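Enoyl-CoA hydratase (Mycobacterium avium subsp. paratuberculosis, PDB 4LK5) probably adds water across the double bond of enoyl-CoA thioesters, as other hydratases of the crotonase-like superfamily do. Local coordinates at residues L121-A126 with E253-L258; A141-S146 with L164-I169. All blocks are in the same frame, centred on the assembly; numbering follows the deposited sequence.

How the interactions relate
From the N terminus the chain lays down strands 37-41, 45-50 and 82-87 before reaching helix 113-127, which supplies the first segment of interaction 1. Its partner, the start of helix 254-269, comes 127 residues later, so this contact closes a long loop and ties a helix of the sheet-bearing core to the helical C-terminal part. Interaction 2 closes a much shorter loop, its segments 18 residues apart at their nearest ends, and falls wholly within the longer one. It joins the start of helix 143-150 to the loop after strand 161-163. The contact centres are about 17 Å apart and the two do not touch.

Interaction 1 (L121-A126 with E253-L258); sequences LVRAIA and ELDPAL
Arg123 NE donates to Asp255 OD1 at 3.3 Å, a rather long hydrogen bond within a salt bridge. The N-H points fairly straight at the oxygen, at 154°. Asp255 OD1 sits at the edge of the guanidinium, almost in its plane, and is met on its syn side. The donor lies 31° out of the carboxylate plane, and the two flat groups are well turned from each other. An extended run from CG to NE carries the arginine across to Asp255, and along the way it slides past Leu258, whose CD1 comes to 3.8 Å from NE. This charged pair lies along the exposed border of an antiparallel helix pair, helix 113-127 of the crotonase-like core against the first turn of helix 254-269; the axes of these short segments approach to 11.4 Å. Apolar side chains meet between the helices. Val122 CG1, anti to its own backbone nitrogen (chi1 162°), points between two leucines, 4.1 Å from Leu254 CD1 and 4.3 Å from Leu258 CD2. Leu254 splits its methyls between two residues of the facing helix: CD2 rests 4.1 Å from Ala126 CB, one turn on from Val122. On other faces of the two helices, Leu121 and Ala124 pack on helix 61-76 and Ala257 touches Ser178 and Ala179 of helix 177-185.

Interaction 2 (A141-S146 with L164-I169); sequences AGVGVS and LAFTKI
Leu164 reaches Val145 with one methyl, CD2, which lies 3.7 Å from Val145 CG1; the two side chains meet at about a right angle. This is the loop after strand 161-163 packing on the N-terminal turn of helix 143-150 in the crotonase-like fold, where Gly142 is the N-cap. In this family a backbone N-H at the start of the equivalent helix commonly contributes to the oxyanion hole, so the turn may lie near the active site here too. Leu164 leaves its backbone pointing away from the helix and comes back through its end, and it also packs on Val181 of helix 177-185. Next, Ala165 turns its CB toward the glycine, with its backbone N 3.9 Å from Gly142 N. Phe166, with CG anti to its carbonyl carbon (chi1 -54°), then brings its ring against Gly142. Gly142 CA stands over one face, offset toward the rim, in a CH-pi contact 3.9 Å from the ring centroid and 27° off its normal. The leading atom CZ comes to 3.3 Å from Gly142 C and 3.5 Å from Val143 N. Ser146 OG, hydrogen-bonded to Asp174 O, lies at the ring's edge, 4.1 Å from Phe166 CZ.

Interaction 1 (L121-A126 with E253-L258)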
loop_
_atom_site.group_PDB
_atom_site.type_symbol
_atom_site.label_atom_id
_atom_site.label_comp_id
_atom_site.label_asym_id
_atom_site.label_seq_id
_atom_site.Cartn_x
_atom_site.Cartn_y
_atom_site.Cartn_z
ATOM N N LEU C 121 -16.143 -17.819 -3.736
ATOM C CA LEU C 121 -15.662 -17.899 -2.360
ATOM C C LEU C 121 -15.115 -16.534 -1.916
ATOM O O LEU C 121 -15.602 -15.942 -0.939
ATOM C CB LEU C 121 -14.602 -18.988 -2.234
ATOM C CG LEU C 121 -13.656 -19.006 -1.027
ATOM C CD1 LEU C 121 -14.331 -18.606 0.255
ATOM C CD2 LEU C 121 -13.077 -20.405 -0.908
ATOM N N VAL C 122 -14.153 -16.030 -2.683
ATOM C CA VAL C 122 -13.500 -14.773 -2.378
ATOM C C VAL C 122 -14.489 -13.620 -2.222
ATOM O O VAL C 122 -14.429 -12.870 -1.225
ATOM C CB VAL C 122 -12.382 -14.486 -3.412
ATOM C CG1 VAL C 122 -12.005 -13.054 -3.396
ATOM C CG2 VAL C 122 -11.165 -15.326 -3.082
ATOM N N ARG C 123 -15.430 -13.499 -3.147
ATOM C CA ARG C 123 -16.482 -12.473 -2.997
ATOM C C ARG C 123 -17.302 -12.682 -1.765
ATOM O O ARG C 123 -17.793 -11.718 -1.205
ATOM C CB ARG C 123 -17.489 -12.472 -4.143
ATOM C CG ARG C 123 -16.893 -12.043 -5.458
ATOM C CD ARG C 123 -17.931 -11.659 -6.475
ATOM N NE ARG C 123 -17.273 -11.650 -7.775
ATOM C CZ ARG C 123 -17.257 -12.663 -8.648
ATOM N NH1 ARG C 123 -17.894 -13.797 -8.419
ATOM N NH2 ARG C 123 -16.601 -12.519 -9.798
ATOM N N ALA C 124 -17.506 -13.935 -1.368
ATOM C CA ALA C 124 -18.395 -14.206 -0.228
ATOM C C ALA C 124 -17.711 -13.714 1.021
ATOM O O ALA C 124 -18.345 -13.112 1.868
ATOM C CB ALA C 124 -18.733 -15.679 -0.112
ATOM N N ILE C 125 -16.397 -13.939 1.108
ATOM C CA ILE C 125 -15.645 -13.430 2.253
ATOM C C ILE C 125 -15.655 -11.913 2.335
ATOM O O ILE C 125 -15.938 -11.388 3.372
ATOM C CB ILE C 125 -14.218 -13.954 2.296
ATOM C CG1 ILE C 125 -14.256 -15.443 2.591
ATOM C CG2 ILE C 125 -13.412 -13.266 3.396
ATOM C CD1 ILE C 125 -12.952 -16.133 2.289
ATOM N N ALA C 126 -15.359 -11.228 1.243
ATOM C CA ALA C 126 -15.343 -9.754 1.212
ATOM C C ALA C 126 -16.722 -9.148 1.498
ATOM O O ALA C 126 -16.833 -8.075 2.094
ATOM C CB ALA C 126 -14.808 -9.251 -0.137
ATOM N N GLU C 253 -10.669 -2.783 -6.742
ATOM C CA GLU C 253 -10.247 -3.499 -7.945
ATOM C C GLU C 253 -10.373 -5.019 -7.831
ATOM O O GLU C 253 -9.867 -5.743 -8.677
ATOM C CB GLU C 253 -8.790 -3.132 -8.280
ATOM C CG GLU C 253 -8.587 -1.643 -8.464
ATOM C CD GLU C 253 -9.588 -1.034 -9.447
ATOM O OE1 GLU C 253 -9.840 -1.679 -10.485
ATOM O OE2 GLU C 253 -10.111 0.091 -9.214
ATOM N N LEU C 254 -11.030 -5.496 -6.783
ATOM C CA LEU C 254 -11.124 -6.912 -6.570
ATOM C C LEU C 254 -11.922 -7.580 -7.661
ATOM O O LEU C 254 -11.494 -8.602 -8.185
ATOM C CB LEU C 254 -11.800 -7.202 -5.245
ATOM C CG LEU C 254 -12.114 -8.676 -5.027
ATOM C CD1 LEU C 254 -10.792 -9.462 -5.014
ATOM C CD2 LEU C 254 -12.899 -8.918 -3.753
ATOM N N ASP C 255 -13.087 -7.015 -7.982
ATOM C CA ASP C 255 -13.932 -7.539 -9.062
ATOM C C ASP C 255 -13.275 -7.607 -10.479
ATOM O O ASP C 255 -13.328 -8.660 -11.157
ATOM C CB ASP C 255 -15.272 -6.799 -9.124
ATOM C CG ASP C 255 -16.334 -7.426 -8.191
ATOM O OD1 ASP C 255 -16.147 -8.597 -7.769
ATOM O OD2 ASP C 255 -17.347 -6.739 -7.865
ATOM N N PRO C 256 -12.708 -6.487 -10.938
ATOM C CA PRO C 256 -11.953 -6.513 -12.174
ATOM C C PRO C 256 -10.818 -7.535 -12.125
ATOM O O PRO C 256 -10.576 -8.250 -13.095
ATOM C CB PRO C 256 -11.393 -5.102 -12.268
ATOM C CG PRO C 256 -12.315 -4.239 -11.448
ATOM C CD PRO C 256 -12.860 -5.120 -10.381
ATOM N N ALA C 257 -10.132 -7.622 -11.001
ATOM C CA ALA C 257 -9.096 -8.612 -10.876
ATOM C C ALA C 257 -9.649 -10.000 -11.085
ATOM O O ALA C 257 -9.069 -10.768 -11.854
ATOM C CB ALA C 257 -8.408 -8.522 -9.523
ATOM N N LEU C 258 -10.763 -10.325 -10.423
ATOM C CA LEU C 258 -11.324 -11.666 -10.502
ATOM C C LEU C 258 -11.699 -12.021 -11.913
ATOM O O LEU C 258 -11.536 -13.156 -12.329
ATOM C CB LEU C 258 -12.544 -11.824 -9.621
ATOM C CG LEU C 258 -12.183 -11.760 -8.153
ATOM C CD1 LEU C 258 -13.462 -11.576 -7.338
ATOM C CD2 LEU C 258 -11.369 -12.948 -7.688
#

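Interaction 2 (A141-S146 with L164-I169)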
loop_
_atom_site.group_PDB
_atom_site.type_symbol
_atom_site.label_atom_id
_atom_site.label_comp_id
_atom_site.label_asym_id
_atom_site.label_seq_id
_atom_site.Cartn_x
_atom_site.Cartn_y
_atom_site.Cartn_z
ATOM N N ALA C 141 -0.391 -21.773 0.642
ATOM C CA ALA C 141 0.166 -21.724 -0.714
ATOM C C ALA C 141 -0.911 -21.558 -1.758
ATOM O O ALA C 141 -2.038 -22.002 -1.564
ATOM C CB ALA C 141 0.976 -22.985 -0.979
ATOM N N GLY C 142 -0.572 -20.899 -2.860
ATOM C CA GLY C 142 -1.554 -20.611 -3.929
ATOM C C GLY C 142 -2.842 -19.977 -3.419
ATOM O O GLY C 142 -2.804 -19.062 -2.615
ATOM N N VAL C 143 -4.001 -20.455 -3.876
ATOM C CA VAL C 143 -5.250 -19.837 -3.415
ATOM C C VAL C 143 -5.469 -19.932 -1.939
ATOM O O VAL C 143 -6.365 -19.286 -1.440
ATOM C CB VAL C 143 -6.540 -20.424 -4.028
ATOM C CG1 VAL C 143 -6.887 -19.691 -5.301
ATOM C CG2 VAL C 143 -6.435 -21.908 -4.232
ATOM N N GLY C 144 -4.727 -20.777 -1.245
ATOM C CA GLY C 144 -4.821 -20.806 0.205
ATOM C C GLY C 144 -4.466 -19.416 0.721
ATOM O O GLY C 144 -5.130 -18.863 1.617
ATOM N N VAL C 145 -3.446 -18.831 0.097
ATOM C CA VAL C 145 -2.989 -17.513 0.467
ATOM C C VAL C 145 -4.054 -16.498 0.108
ATOM O O VAL C 145 -4.381 -15.638 0.926
ATOM C CB VAL C 145 -1.656 -17.171 -0.207
ATOM C CG1 VAL C 145 -1.305 -15.726 0.018
ATOM C CG2 VAL C 145 -0.542 -18.065 0.322
ATOM N N SER C 146 -4.615 -16.607 -1.099
ATOM C CA SER C 146 -5.636 -15.659 -1.525
ATOM C C SER C 146 -6.775 -15.644 -0.549
ATOM O O SER C 146 -7.265 -14.587 -0.178
ATOM C CB SER C 146 -6.188 -15.984 -2.899
ATOM O OG SER C 146 -5.145 -16.064 -3.851
ATOM N N LEU C 164 2.909 -17.596 -2.826
ATOM C CA LEU C 164 2.141 -17.559 -4.035
ATOM C C LEU C 164 2.794 -18.461 -5.068
ATOM O O LEU C 164 3.556 -17.999 -5.905
ATOM C CB LEU C 164 2.104 -16.145 -4.553
ATOM C CG LEU C 164 1.277 -15.190 -3.718
ATOM C CD1 LEU C 164 1.209 -13.876 -4.487
ATOM C CD2 LEU C 164 -0.111 -15.728 -3.474
ATOM N N ALA C 165 2.443 -19.741 -5.013
ATOM C CA ALA C 165 3.123 -20.792 -5.783
ATOM C C ALA C 165 2.773 -20.822 -7.255
ATOM O O ALA C 165 3.514 -21.384 -8.047
ATOM C CB ALA C 165 2.834 -22.157 -5.170
ATOM N N PHE C 166 1.675 -20.188 -7.629
ATOM C CA PHE C 166 1.079 -20.390 -8.950
ATOM C C PHE C 166 2.123 -20.560 -10.064
ATOM O O PHE C 166 2.088 -21.482 -10.884
ATOM C CB PHE C 166 0.186 -19.219 -9.282
ATOM C CG PHE C 166 -0.835 -18.932 -8.240
ATOM C CD1 PHE C 166 -1.985 -19.692 -8.159
ATOM C CD2 PHE C 166 -0.653 -17.882 -7.343
ATOM C CE1 PHE C 166 -2.934 -19.411 -7.211
ATOM C CE2 PHE C 166 -1.595 -17.600 -6.383
ATOM C CZ PHE C 166 -2.733 -18.367 -6.313
ATOM N N THR C 167 3.059 -19.654 -10.054
ATOM C CA THR C 167 4.014 -19.467 -11.141
ATOM C C THR C 167 5.055 -20.604 -11.268
ATOM O O THR C 167 5.710 -20.744 -12.280
ATOM C CB THR C 167 4.666 -18.063 -10.909
ATOM O OG1 THR C 167 4.201 -17.145 -11.905
ATOM C CG2 THR C 167 6.163 -18.116 -10.858
ATOM N N LYS C 168 5.220 -21.387 -10.211
ATOM C CA LYS C 168 6.118 -22.542 -10.226
ATOM C C LYS C 168 5.562 -23.675 -11.069
ATOM O O LYS C 168 6.288 -24.571 -11.448
ATOM C CB LYS C 168 6.365 -23.054 -8.807
ATOM C CG LYS C 168 7.358 -22.182 -8.046
ATOM C CD LYS C 168 7.784 -22.772 -6.691
ATOM C CE LYS C 168 9.263 -22.487 -6.415
ATOM N NZ LYS C 168 9.549 -22.095 -5.002
ATOM N N ILE C 169 4.270 -23.610 -11.361
ATOM C CA ILE C 169 3.602 -24.646 -12.095
ATOM C C ILE C 169 2.908 -24.073 -13.328
ATOM O O ILE C 169 2.012 -24.721 -13.890
ATOM C CB ILE C 169 2.578 -25.388 -11.189
ATOM C CG1 ILE C 169 1.451 -24.454 -10.769
ATOM C CG2 ILE C 169 3.260 -25.936 -9.929
ATOM C CD1 ILE C 169 0.243 -25.169 -10.245
#